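Local coordinates for protein 11S globulin subunit beta (Cucurbita maxima, PDB 2E9Q) that serves as a seed storage protein, a hexamer-forming 11S globulin of the cupin superfamily that acts as a nutrient reserve, at residues Q288-S293 / S307-H312; N300-R305 / V448-R453; V341-V346 / A398-D403; G352-Q357 / R392-I397; T407-G412 / Q444-L449. One frame throughout, in Å; residues are numbered along the deposited sequence. Where two conformers were deposited one is given.

Contact 1 of 5, residues Q288-S293 / S307-H312; sequences QNIGRS and STANYH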
# COMPACT_ATOMS: atom_id res chain seq x y z
N GLN A 288 -14.65 15.14 -16.29
CA GLN A 288 -13.93 15.54 -17.48
C GLN A 288 -14.59 14.82 -18.65
O GLN A 288 -14.82 13.60 -18.59
CB GLN A 288 -12.46 15.13 -17.41
CG GLN A 288 -11.65 15.49 -18.67
CD GLN A 288 -10.23 14.94 -18.66
OE1 GLN A 288 -9.63 14.77 -17.60
NE2 GLN A 288 -9.68 14.68 -19.84
N ASN A 289 -14.93 15.55 -19.70
CA ASN A 289 -15.55 14.91 -20.85
C ASN A 289 -14.45 14.43 -21.77
O ASN A 289 -13.60 15.22 -22.20
CB ASN A 289 -16.46 15.89 -21.60
CG ASN A 289 -17.36 15.19 -22.59
OD1 ASN A 289 -18.52 14.90 -22.29
ND2 ASN A 289 -16.83 14.89 -23.75
N ILE A 290 -14.46 13.14 -22.08
CA ILE A 290 -13.45 12.57 -22.95
C ILE A 290 -14.12 12.03 -24.20
O ILE A 290 -13.58 11.17 -24.90
CB ILE A 290 -12.65 11.45 -22.24
CG1 ILE A 290 -13.59 10.46 -21.55
CG2 ILE A 290 -11.72 12.07 -21.21
CD1 ILE A 290 -12.86 9.40 -20.76
N GLY A 291 -15.31 12.57 -24.47
CA GLY A 291 -16.08 12.19 -25.63
C GLY A 291 -15.65 12.90 -26.90
O GLY A 291 -14.56 13.48 -26.97
N ARG A 292 -16.51 12.88 -27.91
CA ARG A 292 -16.20 13.49 -29.18
C ARG A 292 -16.15 15.02 -29.20
O ARG A 292 -15.58 15.61 -30.12
CB ARG A 292 -17.17 12.97 -30.24
CG ARG A 292 -18.64 13.01 -29.84
CD ARG A 292 -19.46 12.05 -30.70
NE ARG A 292 -19.03 10.66 -30.48
CZ ARG A 292 -19.30 9.64 -31.30
NH1 ARG A 292 -20.01 9.85 -32.41
NH2 ARG A 292 -18.86 8.42 -31.01
N SER A 293 -16.71 15.65 -28.18
CA SER A 293 -16.71 17.11 -28.14
C SER A 293 -15.33 17.67 -27.79
O SER A 293 -15.04 18.83 -28.06
CB SER A 293 -17.71 17.64 -27.12
OG SER A 293 -17.10 17.73 -25.84
N SER A 307 -8.73 9.43 -26.15
CA SER A 307 -8.73 10.60 -25.28
C SER A 307 -8.46 10.16 -23.85
O SER A 307 -9.12 9.26 -23.33
CB SER A 307 -10.08 11.30 -25.36
OG SER A 307 -10.33 11.66 -26.70
N THR A 308 -7.50 10.83 -23.21
CA THR A 308 -7.11 10.49 -21.85
C THR A 308 -7.58 11.41 -20.75
O THR A 308 -7.67 12.64 -20.91
CB THR A 308 -5.58 10.40 -21.74
OG1 THR A 308 -5.06 9.57 -22.79
CG2 THR A 308 -5.17 9.84 -20.38
N ALA A 309 -7.87 10.81 -19.60
CA ALA A 309 -8.28 11.53 -18.42
C ALA A 309 -7.41 10.96 -17.30
O ALA A 309 -7.66 9.86 -16.82
CB ALA A 309 -9.75 11.29 -18.13
N ASN A 310 -6.37 11.70 -16.92
CA ASN A 310 -5.50 11.26 -15.84
C ASN A 310 -5.35 12.42 -14.86
O ASN A 310 -6.00 13.45 -15.03
CB ASN A 310 -4.13 10.80 -16.37
CG ASN A 310 -3.46 11.85 -17.26
OD1 ASN A 310 -3.64 13.06 -17.07
ND2 ASN A 310 -2.68 11.39 -18.24
N TYR A 311 -4.52 12.26 -13.85
CA TYR A 311 -4.38 13.31 -12.86
C TYR A 311 -3.80 14.60 -13.46
O TYR A 311 -3.98 15.66 -12.88
CB TYR A 311 -3.55 12.83 -11.68
CG TYR A 311 -2.07 12.87 -11.90
CD1 TYR A 311 -1.31 13.98 -11.49
CD2 TYR A 311 -1.41 11.82 -12.53
CE1 TYR A 311 0.05 14.03 -11.71
CE2 TYR A 311 -0.04 11.86 -12.75
CZ TYR A 311 0.68 12.97 -12.34
OH TYR A 311 2.04 13.01 -12.53
N HIS A 312 -3.13 14.51 -14.60
CA HIS A 312 -2.59 15.71 -15.25
C HIS A 312 -3.73 16.57 -15.80
O HIS A 312 -3.61 17.80 -15.86
CB HIS A 312 -1.66 15.37 -16.42
CG HIS A 312 -0.32 14.85 -16.00
ND1 HIS A 312 0.48 15.51 -15.10
CD2 HIS A 312 0.35 13.74 -16.37
CE1 HIS A 312 1.59 14.82 -14.92
NE2 HIS A 312 1.54 13.74 -15.68

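Contact 2 of 5, residues N300-R305 / V448-R453; sequences NPRGGR and VLSPGR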
# COMPACT_ATOMS: atom_id res chain seq x y z
N ASN A 300 -5.42 9.86 -35.13
CA ASN A 300 -4.97 9.39 -36.43
C ASN A 300 -6.12 9.63 -37.38
O ASN A 300 -7.11 8.90 -37.38
CB ASN A 300 -4.63 7.91 -36.41
CG ASN A 300 -4.17 7.42 -37.76
OD1 ASN A 300 -4.77 7.76 -38.79
ND2 ASN A 300 -3.11 6.61 -37.78
N PRO A 301 -6.00 10.68 -38.22
CA PRO A 301 -7.00 11.09 -39.20
C PRO A 301 -7.73 9.93 -39.89
O PRO A 301 -8.95 9.97 -40.04
CB PRO A 301 -6.19 11.92 -40.19
CG PRO A 301 -5.17 12.56 -39.31
CD PRO A 301 -4.75 11.43 -38.40
N ARG A 302 -6.99 8.91 -40.29
CA ARG A 302 -7.57 7.76 -40.97
C ARG A 302 -7.76 6.52 -40.10
O ARG A 302 -8.39 5.55 -40.53
CB ARG A 302 -6.71 7.39 -42.17
CG ARG A 302 -6.62 8.46 -43.25
CD ARG A 302 -5.46 8.15 -44.18
NE ARG A 302 -4.21 8.10 -43.42
CZ ARG A 302 -3.05 7.65 -43.91
NH1 ARG A 302 -1.97 7.64 -43.14
NH2 ARG A 302 -2.98 7.20 -45.15
N GLY A 303 -7.22 6.54 -38.88
CA GLY A 303 -7.34 5.37 -38.01
C GLY A 303 -8.34 5.47 -36.86
O GLY A 303 -9.15 4.56 -36.65
N GLY A 304 -8.27 6.57 -36.12
CA GLY A 304 -9.17 6.76 -34.99
C GLY A 304 -8.50 7.60 -33.93
O GLY A 304 -7.53 8.29 -34.21
N ARG A 305 -8.98 7.52 -32.69
CA ARG A 305 -8.40 8.33 -31.64
C ARG A 305 -8.61 7.80 -30.23
O ARG A 305 -9.48 6.97 -29.98
CB ARG A 305 -9.02 9.73 -31.72
CG ARG A 305 -10.53 9.66 -31.82
CD ARG A 305 -11.18 11.03 -31.89
NE ARG A 305 -12.61 10.92 -32.13
CZ ARG A 305 -13.16 10.48 -33.26
NH1 ARG A 305 -14.48 10.41 -33.38
NH2 ARG A 305 -12.39 10.10 -34.29
N VAL A 448 -2.34 4.40 -32.82
CA VAL A 448 -3.43 3.97 -33.67
C VAL A 448 -2.89 3.80 -35.09
O VAL A 448 -2.20 4.68 -35.61
CB VAL A 448 -4.58 4.97 -33.67
CG1 VAL A 448 -5.67 4.51 -34.63
CG2 VAL A 448 -5.14 5.11 -32.26
N LEU A 449 -3.21 2.66 -35.70
CA LEU A 449 -2.77 2.36 -37.05
C LEU A 449 -3.91 2.46 -38.04
O LEU A 449 -4.96 1.84 -37.85
CB LEU A 449 -2.17 0.96 -37.10
CG LEU A 449 -0.72 0.80 -36.67
CD1 LEU A 449 -0.48 1.50 -35.35
CD2 LEU A 449 -0.40 -0.67 -36.55
N SER A 450 -3.70 3.24 -39.09
CA SER A 450 -4.73 3.40 -40.12
C SER A 450 -4.86 2.10 -40.90
O SER A 450 -3.88 1.38 -41.09
CB SER A 450 -4.34 4.55 -41.06
OG SER A 450 -3.01 4.41 -41.52
N PRO A 451 -6.09 1.76 -41.34
CA PRO A 451 -6.32 0.53 -42.10
C PRO A 451 -5.21 0.29 -43.11
O PRO A 451 -5.03 1.05 -44.06
CB PRO A 451 -7.67 0.79 -42.75
CG PRO A 451 -8.39 1.56 -41.70
CD PRO A 451 -7.33 2.55 -41.23
N GLY A 452 -4.44 -0.77 -42.87
CA GLY A 452 -3.34 -1.13 -43.74
C GLY A 452 -2.83 -2.50 -43.37
O GLY A 452 -1.68 -2.66 -42.95
N ARG A 453 -3.69 -3.50 -43.53
CA ARG A 453 -3.36 -4.88 -43.21
C ARG A 453 -2.15 -5.40 -43.98
O ARG A 453 -1.46 -4.57 -44.62
CB ARG A 453 -4.56 -5.78 -43.49
CG ARG A 453 -4.90 -5.91 -44.97
CD ARG A 453 -6.39 -6.14 -45.13
NE ARG A 453 -6.89 -7.12 -44.16
CZ ARG A 453 -8.18 -7.33 -43.92
NH1 ARG A 453 -8.54 -8.23 -43.02
NH2 ARG A 453 -9.09 -6.63 -44.57

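Contact 3 of 5, residues V341-V346 / A398-D403; sequences VNSHSV and AFKTND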
# COMPACT_ATOMS: atom_id res chain seq x y z
N VAL A 341 2.58 -0.39 -18.52
CA VAL A 341 3.59 -0.72 -17.55
C VAL A 341 3.19 -0.58 -16.10
O VAL A 341 3.74 -1.27 -15.24
CB VAL A 341 4.89 0.11 -17.80
CG1 VAL A 341 4.74 0.96 -19.07
CG2 VAL A 341 5.22 0.97 -16.60
N ASN A 342 2.22 0.28 -15.81
CA ASN A 342 1.87 0.50 -14.42
C ASN A 342 0.43 0.29 -13.99
O ASN A 342 0.06 0.72 -12.90
CB ASN A 342 2.31 1.90 -14.03
CG ASN A 342 1.57 2.97 -14.80
OD1 ASN A 342 1.11 2.74 -15.92
ND2 ASN A 342 1.46 4.16 -14.22
N SER A 343 -0.40 -0.34 -14.81
CA SER A 343 -1.77 -0.60 -14.36
C SER A 343 -2.53 -1.61 -15.19
O SER A 343 -2.08 -2.03 -16.26
CB SER A 343 -2.58 0.70 -14.31
OG SER A 343 -2.99 1.09 -15.60
N HIS A 344 -3.67 -2.03 -14.66
CA HIS A 344 -4.53 -2.96 -15.35
C HIS A 344 -5.38 -2.07 -16.23
O HIS A 344 -5.52 -0.86 -15.96
CB HIS A 344 -5.43 -3.72 -14.37
CG HIS A 344 -4.66 -4.51 -13.36
ND1 HIS A 344 -3.90 -5.60 -13.69
CD2 HIS A 344 -4.53 -4.35 -12.02
CE1 HIS A 344 -3.33 -6.09 -12.60
NE2 HIS A 344 -3.70 -5.35 -11.57
N SER A 345 -5.96 -2.64 -17.27
CA SER A 345 -6.78 -1.85 -18.16
C SER A 345 -8.09 -2.59 -18.37
O SER A 345 -8.13 -3.64 -19.01
CB SER A 345 -6.03 -1.65 -19.49
OG SER A 345 -6.77 -0.83 -20.38
N VAL A 346 -9.16 -2.04 -17.81
CA VAL A 346 -10.47 -2.66 -17.90
C VAL A 346 -11.31 -2.01 -19.00
O VAL A 346 -11.94 -0.96 -18.81
CB VAL A 346 -11.18 -2.58 -16.54
CG1 VAL A 346 -12.44 -3.41 -16.53
CG2 VAL A 346 -10.23 -3.05 -15.44
N ALA A 398 -11.77 2.57 -21.46
CA ALA A 398 -10.87 1.70 -20.70
C ALA A 398 -10.46 2.31 -19.36
O ALA A 398 -9.74 3.30 -19.33
CB ALA A 398 -9.64 1.41 -21.52
N PHE A 399 -10.91 1.71 -18.27
CA PHE A 399 -10.57 2.20 -16.94
C PHE A 399 -9.21 1.66 -16.49
O PHE A 399 -8.90 0.49 -16.71
CB PHE A 399 -11.64 1.79 -15.92
CG PHE A 399 -13.03 2.20 -16.32
CD1 PHE A 399 -13.83 1.34 -17.06
CD2 PHE A 399 -13.52 3.46 -15.97
CE1 PHE A 399 -15.12 1.72 -17.45
CE2 PHE A 399 -14.80 3.86 -16.36
CZ PHE A 399 -15.61 2.99 -17.10
N LYS A 400 -8.42 2.54 -15.88
CA LYS A 400 -7.08 2.22 -15.40
C LYS A 400 -7.04 2.21 -13.88
O LYS A 400 -7.66 3.06 -13.24
CB LYS A 400 -6.08 3.25 -15.93
CG LYS A 400 -6.18 3.52 -17.42
CD LYS A 400 -5.84 2.30 -18.27
CE LYS A 400 -5.99 2.64 -19.75
NZ LYS A 400 -5.60 1.54 -20.65
N THR A 401 -6.30 1.27 -13.31
CA THR A 401 -6.16 1.16 -11.87
C THR A 401 -4.94 1.95 -11.37
O THR A 401 -4.22 1.49 -10.49
CB THR A 401 -5.99 -0.29 -11.45
OG1 THR A 401 -4.86 -0.83 -12.13
CG2 THR A 401 -7.24 -1.11 -11.80
N ASN A 402 -4.70 3.11 -11.98
CA ASN A 402 -3.60 3.98 -11.59
C ASN A 402 -4.02 5.40 -12.00
O ASN A 402 -4.82 5.57 -12.93
CB ASN A 402 -2.32 3.58 -12.33
CG ASN A 402 -1.06 4.07 -11.63
OD1 ASN A 402 -0.55 3.41 -10.73
ND2 ASN A 402 -0.58 5.24 -12.03
N ASP A 403 -3.50 6.43 -11.32
CA ASP A 403 -3.89 7.79 -11.69
C ASP A 403 -3.20 8.24 -12.97
O ASP A 403 -3.52 9.28 -13.52
CB ASP A 403 -3.62 8.79 -10.56
CG ASP A 403 -2.13 8.97 -10.23
OD1 ASP A 403 -1.25 8.60 -11.03
OD2 ASP A 403 -1.85 9.53 -9.15

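Contact 4 of 5, residues G352-Q357 / R392-I397; sequences GNARVQ and RGFEWI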
# COMPACT_ATOMS: atom_id res chain seq x y z
N GLY A 352 -19.69 -1.20 -31.67
CA GLY A 352 -18.94 -2.01 -32.61
C GLY A 352 -18.39 -3.30 -32.03
O GLY A 352 -18.90 -3.84 -31.05
N ASN A 353 -17.33 -3.79 -32.66
CA ASN A 353 -16.69 -5.01 -32.19
C ASN A 353 -15.30 -5.02 -32.76
O ASN A 353 -14.99 -4.25 -33.66
CB ASN A 353 -17.47 -6.26 -32.65
CG ASN A 353 -17.38 -6.48 -34.15
OD1 ASN A 353 -18.17 -5.93 -34.92
ND2 ASN A 353 -16.41 -7.29 -34.57
N ALA A 354 -14.44 -5.87 -32.22
CA ALA A 354 -13.07 -5.94 -32.69
C ALA A 354 -12.45 -7.27 -32.32
O ALA A 354 -12.92 -7.97 -31.42
CB ALA A 354 -12.27 -4.82 -32.06
N ARG A 355 -11.38 -7.62 -33.02
CA ARG A 355 -10.68 -8.85 -32.72
C ARG A 355 -9.56 -8.38 -31.82
O ARG A 355 -8.87 -7.41 -32.14
CB ARG A 355 -10.09 -9.52 -33.97
CG ARG A 355 -9.45 -10.87 -33.62
CD ARG A 355 -8.67 -11.51 -34.76
NE ARG A 355 -8.14 -12.81 -34.35
CZ ARG A 355 -7.28 -13.54 -35.06
NH1 ARG A 355 -6.84 -13.10 -36.23
NH2 ARG A 355 -6.86 -14.71 -34.60
N VAL A 356 -9.39 -9.07 -30.70
CA VAL A 356 -8.35 -8.72 -29.74
C VAL A 356 -7.51 -9.91 -29.34
O VAL A 356 -8.04 -10.99 -29.09
CB VAL A 356 -8.97 -8.13 -28.47
CG1 VAL A 356 -7.87 -7.73 -27.50
CG2 VAL A 356 -9.84 -6.93 -28.81
N GLN A 357 -6.20 -9.70 -29.27
CA GLN A 357 -5.27 -10.74 -28.86
C GLN A 357 -4.41 -10.21 -27.72
O GLN A 357 -3.94 -9.06 -27.76
CB GLN A 357 -4.37 -11.19 -30.01
CG GLN A 357 -5.10 -11.90 -31.14
CD GLN A 357 -4.17 -12.78 -31.97
OE1 GLN A 357 -3.06 -12.38 -32.32
NE2 GLN A 357 -4.63 -13.98 -32.29
N ARG A 392 -17.76 -2.44 -38.59
CA ARG A 392 -18.59 -1.44 -37.94
C ARG A 392 -17.73 -0.55 -37.04
O ARG A 392 -18.26 0.27 -36.30
CB ARG A 392 -19.66 -2.13 -37.09
CG ARG A 392 -20.10 -3.49 -37.63
CD ARG A 392 -21.29 -4.06 -36.87
NE ARG A 392 -21.09 -4.12 -35.42
CZ ARG A 392 -21.89 -4.78 -34.58
NH1 ARG A 392 -22.93 -5.46 -35.05
NH2 ARG A 392 -21.64 -4.77 -33.27
N GLY A 393 -16.42 -0.70 -37.12
CA GLY A 393 -15.55 0.08 -36.26
C GLY A 393 -15.67 -0.44 -34.83
O GLY A 393 -16.52 -1.29 -34.55
N PHE A 394 -14.82 0.07 -33.93
CA PHE A 394 -14.83 -0.35 -32.53
C PHE A 394 -14.58 0.87 -31.65
O PHE A 394 -13.68 1.66 -31.92
CB PHE A 394 -13.76 -1.41 -32.30
CG PHE A 394 -13.74 -1.97 -30.91
CD1 PHE A 394 -12.62 -1.78 -30.09
CD2 PHE A 394 -14.79 -2.73 -30.43
CE1 PHE A 394 -12.56 -2.36 -28.82
CE2 PHE A 394 -14.74 -3.30 -29.16
CZ PHE A 394 -13.63 -3.12 -28.36
N GLU A 395 -15.37 0.98 -30.58
CA GLU A 395 -15.31 2.11 -29.67
C GLU A 395 -15.40 1.66 -28.21
O GLU A 395 -16.20 0.77 -27.88
CB GLU A 395 -16.42 3.11 -30.01
CG GLU A 395 -16.05 4.01 -31.18
CD GLU A 395 -17.24 4.72 -31.79
OE1 GLU A 395 -18.03 5.33 -31.05
OE2 GLU A 395 -17.37 4.67 -33.03
N TRP A 396 -14.62 2.28 -27.33
CA TRP A 396 -14.62 1.86 -25.94
C TRP A 396 -14.13 2.88 -24.91
O TRP A 396 -13.60 3.94 -25.24
CB TRP A 396 -13.72 0.64 -25.80
CG TRP A 396 -12.27 1.00 -25.85
CD1 TRP A 396 -11.45 1.27 -24.80
CD2 TRP A 396 -11.49 1.23 -27.03
NE1 TRP A 396 -10.21 1.66 -25.24
CE2 TRP A 396 -10.21 1.64 -26.61
CE3 TRP A 396 -11.75 1.13 -28.41
CZ2 TRP A 396 -9.18 1.96 -27.51
CZ3 TRP A 396 -10.74 1.45 -29.31
CH2 TRP A 396 -9.46 1.86 -28.85
N ILE A 397 -14.31 2.49 -23.65
CA ILE A 397 -13.84 3.26 -22.51
C ILE A 397 -13.04 2.25 -21.68
O ILE A 397 -13.56 1.20 -21.27
CB ILE A 397 -14.99 3.84 -21.66
CG1 ILE A 397 -14.42 4.65 -20.52
CG2 ILE A 397 -15.88 2.75 -21.13
CD1 ILE A 397 -13.57 5.81 -20.98

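Contact 5 of 5, residues T407-G412 / Q444-L449; sequences TNLLAG and QEMRVL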
# COMPACT_ATOMS: atom_id res chain seq x y z
N THR A 407 1.46 3.59 -21.38
CA THR A 407 1.51 2.52 -22.37
C THR A 407 2.78 2.59 -23.22
O THR A 407 3.14 3.65 -23.75
CB THR A 407 0.28 2.55 -23.31
OG1 THR A 407 0.72 2.60 -24.67
CG2 THR A 407 -0.60 3.74 -23.01
N ASN A 408 3.46 1.45 -23.32
CA ASN A 408 4.66 1.34 -24.13
C ASN A 408 4.28 0.65 -25.44
O ASN A 408 3.64 -0.40 -25.43
CB ASN A 408 5.73 0.50 -23.43
CG ASN A 408 6.61 1.31 -22.52
OD1 ASN A 408 7.61 0.82 -22.00
ND2 ASN A 408 6.23 2.57 -22.31
N LEU A 409 4.65 1.26 -26.56
CA LEU A 409 4.35 0.68 -27.86
C LEU A 409 5.48 -0.23 -28.29
O LEU A 409 6.65 0.02 -27.98
CB LEU A 409 4.15 1.78 -28.90
CG LEU A 409 2.86 2.59 -28.79
CD1 LEU A 409 2.82 3.34 -27.47
CD2 LEU A 409 2.78 3.57 -29.96
N LEU A 410 5.14 -1.30 -28.99
CA LEU A 410 6.17 -2.23 -29.44
C LEU A 410 6.74 -1.80 -30.78
O LEU A 410 7.93 -2.01 -31.04
CB LEU A 410 5.62 -3.66 -29.54
CG LEU A 410 5.45 -4.43 -28.22
CD1 LEU A 410 6.70 -4.24 -27.37
CD2 LEU A 410 4.24 -3.93 -27.47
N ALA A 411 5.91 -1.20 -31.62
CA ALA A 411 6.35 -0.73 -32.93
C ALA A 411 5.74 0.63 -33.26
O ALA A 411 4.68 0.98 -32.74
CB ALA A 411 5.97 -1.74 -34.00
N GLY A 412 6.40 1.40 -34.12
CA GLY A 412 5.88 2.72 -34.49
C GLY A 412 6.94 3.78 -34.34
O GLY A 412 8.10 3.45 -34.11
N GLN A 444 5.43 3.65 -39.55
CA GLN A 444 5.63 5.07 -39.32
C GLN A 444 4.55 5.73 -38.47
O GLN A 444 4.76 6.80 -37.92
CB GLN A 444 5.77 5.81 -40.66
CG GLN A 444 7.10 5.57 -41.36
CD GLN A 444 8.30 6.05 -40.55
OE1 GLN A 444 9.44 5.99 -41.02
NE2 GLN A 444 8.05 6.52 -39.34
N GLU A 445 3.39 5.08 -38.37
CA GLU A 445 2.30 5.61 -37.57
C GLU A 445 2.57 5.45 -36.07
O GLU A 445 3.66 5.02 -35.67
CB GLU A 445 0.99 4.95 -37.97
CG GLU A 445 0.60 5.28 -39.40
CD GLU A 445 -0.90 5.24 -39.62
OE1 GLU A 445 -1.37 5.71 -40.68
OE2 GLU A 445 -1.62 4.73 -38.73
N MET A 446 1.60 5.81 -35.23
CA MET A 446 1.80 5.71 -33.78
C MET A 446 0.97 4.65 -33.07
O MET A 446 0.97 3.49 -33.46
CB MET A 446 1.57 7.08 -33.13
CG MET A 446 2.37 7.28 -31.85
SD MET A 446 4.15 7.35 -32.17
CE MET A 446 4.65 5.60 -32.04
N ARG A 447 0.27 5.04 -32.00
CA ARG A 447 -0.54 4.09 -31.24
C ARG A 447 -1.67 3.53 -32.08
O ARG A 447 -1.94 2.32 -32.05
CB ARG A 447 -1.12 4.75 -29.98
CG ARG A 447 -1.68 3.74 -29.00
CD ARG A 447 -2.36 4.38 -27.80
NE ARG A 447 -1.53 5.39 -27.16
CZ ARG A 447 -1.73 5.84 -25.92
NH1 ARG A 447 -2.72 5.35 -25.19
NH2 ARG A 447 -0.96 6.79 -25.42
N VAL A 448 -2.34 4.40 -32.82
CA VAL A 448 -3.43 3.97 -33.67
C VAL A 448 -2.89 3.80 -35.09
O VAL A 448 -2.20 4.68 -35.61
CB VAL A 448 -4.58 4.97 -33.67
CG1 VAL A 448 -5.67 4.51 -34.63
CG2 VAL A 448 -5.14 5.11 -32.26
N LEU A 449 -3.21 2.66 -35.70
CA LEU A 449 -2.77 2.36 -37.05
C LEU A 449 -3.91 2.46 -38.04
O LEU A 449 -4.96 1.84 -37.85
CB LEU A 449 -2.17 0.96 -37.10
CG LEU A 449 -0.72 0.80 -36.67
CD1 LEU A 449 -0.48 1.50 -35.35
CD2 LEU A 449 -0.40 -0.67 -36.55

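Contact 1 of 5, residues Q288-S293 / S307-H312
Gln288 reaches over to strand 304-309 with the one hydrogen bond that joins the segments: NE2 donates to the carbonyl O of Thr308 at 3.1 Å, bent to 137° at the hydrogen. The donor is tilted from the carbonyl plane, and the acceptor in turn lies somewhat off the plane of the Gln288 amide. With CG anti to the backbone N (chi1 178°) and the chain extended beyond it, the amide is carried far enough to meet that carbonyl. Its other end is also held, because OE1 is hydrogen-bonded to Thr313 OG1, so both ends of the flat group resist rotation. The apolar contact is Ala309 CB on Ile290 CG2 at 3.7 Å; Gln288 OE1 also touches Ala309 CB, at 3.5 Å. Ile290 meets strand 304-309 through this CG2 branch and through its CB, which faces Ser307 CB at 4.0 Å. A van der Waals touch between Ile290 O and Ser307 CB at 3.5 Å completes the interface. The backbones do not pair with each other: Gln288 and Ile290 bond to Leu136 and Gly134, whereas Ser307 and Ala309 bond to Arg326 and Ala324. Strand 287-289 is thus an outermost strand of one sheet packing against a strand of another, an inter-sheet contact of the two-module bicupin fold of 11S globulins.

Contact 2 of 5, residues N300-R305 / V448-R453
Asn300 donates through ND2 to Val448 O at 3.0 Å, with 143° at the hydrogen; the donor stands 51° out of the carbonyl plane, away from the lone pairs. Beside this bond, Val448 CG1 rests 3.6 Å from Gly303 C and equally near Gly304 N, where a side chain on Gly303 would collide with it. Ser450 CB packs on Arg302 CB at 3.9 Å, and Ser450 OG sits over one face of the Arg302 guanidinium, offset toward its rim. Pro451 CD closes on Arg302 O at 3.3 Å. Further out, CG anti to the backbone N (chi1 180°) turns the Asn300 amide so that OD1 takes Arg302 N at 2.9 Å in the carbonyl plane, while Gly303 N adds a weak bond. An alanine in place of Asn300 loses both amide ends, which would probably leave Val448 O without this donor and the turn less firmly held. Glu445 positions the neighbours, with a salt bridge to Arg302 NH1 and a hydrogen bond to Ser450 N. An Asx turn at Asn300 and a classic beta bulge, with Gly303 and Gly304 both facing it, shape the tight hairpin between strands 298-300 and 304-309 of the C-terminal cupin module.

Contact 3 of 5, residues V341-V346 / A398-D403
The two segments run antiparallel, Val346 and Phe399 forming a hydrogen-bonded pair (Val346 N to Phe399 O 2.8 Å, Phe399 N to Val346 O 2.9 Å) and Ser345 and Lys400 the adjoining non-hydrogen-bonded pair. On the face of Ser345 and Lys400, Lys400 NZ donates to Ser345 OG at 2.7 Å. The lysine chain bends at chi2 (-65°) and then runs extended, which lays its amine alongside the neighbouring strand; a long, weak ion pair to Glu325 is its second polar contact. A methionine in place of Lys400 would probably leave Ser345 OG without this donor and Glu325 without its distant positive charge. Beyond the paired residues, His344 N gives a nearly straight bond to Thr401 OG1, 3.0 Å and 167° at the hydrogen, while Thr401 N returns a weak one to His344 O. The same OG1 and His344 NE2 also bond to Gln169 of a second subunit, and His344 ND1 accepts from Gln381 N. Ser343 CB packs on Asn402 CB at 3.5 Å. On the other face lie the Val346 and Phe399 side chains, which pack against strands 63-70 and 155-162; the Phe399 ring has Val346 O at its edge, 3.5 Å from CD1. This is an antiparallel cupin sheet with one face turned to the N-terminal module of the bicupin and its end meeting a neighbouring subunit.

Contact 4 of 5, residues G352-Q357 / R392-I397
Phe394 is laid over the strand that follows Gly352. Its CB lies 3.4 Å from Asn353 O, and CG, anti to the backbone N (chi1 -177°), is brought 3.4 Å from Ala354 CB. That methyl sits over one ring face in a CH-pi contact, 3.6 Å from the ring centroid and 20° off its normal, so CD1 and more distantly CE1 also lie beneath it. Along the ortho edge nearer the backbone, CD2 comes 3.3 Å from Asn353 C, and CE2 is near Asn353 CA, while Gly352 C stands at the ring edge in its plane. Met347, Ala349 and Ala389 surround the aromatic group further. Backbone contacts pin the strands where they meet: Asn353 N donates to Gly393 O at 3.2 Å, and Gly352 CA makes a CA-H...O contact with the same oxygen. A CB on Gly352 would run straight into that oxygen, and its positive phi likewise suits a glycine. Towards the surface, Arg392 crosses Asn353 at about a right angle without bonding to OD1, which is taken by Ser390 OG. The strands cross at 88° because the chain turns a corner at both Gly352 and Arg392, each time passing from one sheet to the other. Such paired corners link the two sheets of the cupin beta-barrel, here in the C-terminal module.

Contact 5 of 5, residues T407-G412 / Q444-L449
Thr407 CG2 lies over one face of the Arg447 guanidinium, 3.4 Å from NH1. The threonine departs from a staggered rotamer (chi1 125°), and its buried OG1 has no polar partner in the model. Arg447, modelled in two conformers, holds CG anti to the backbone N and bends at chi3 to bring the guanidinium there; its NH1 makes a salt bridge to Glu325, and Arg447 belongs to a magnesium-binding site. Next along, Leu409 CD2 touches Met446 CE at 3.5 Å, which is tight, and Arg447 N at 3.6 Å. Met446 leaves its own backbone pointing away from residues 407-412 and then folds back, bent at chi2 (67°) and chi3 (-90°), until CE reaches both Leu409 and, at 3.7 Å, Gly412 C. Gly412 CA rests 3.4 Å from Glu445 O; a side chain here would collide with that oxygen and with Met446 CE. No hydrogen bond joins the segments, so the fit is one of shape. Strands 407-409 and 448-449 both run antiparallel to strand 334-340, and the chain between them passes through helices 416-419, 422-429 and 433-441, with a second subunit packed on Asn408, Leu410, Ala411 and Leu449.

From the N terminus, contact 1 closes a short loop that carries the chain from an edge strand of the N-terminal cupin sheet into strand 304-309. Contact 2 opens inside that loop and crosses it, ending only on the last modelled residues, so its loop encloses contacts 3 and 4. Contact 4 is nested within contact 3, and both use strand 393-400, at its two ends. Contact 5 follows in series and closes the helical segment; it shares Val448 and Leu449 with contact 2. Arg292, by a weak, long ion pair to Glu395, and Tyr311, beside Asp403, tie contact 1 to contacts 4 and 3.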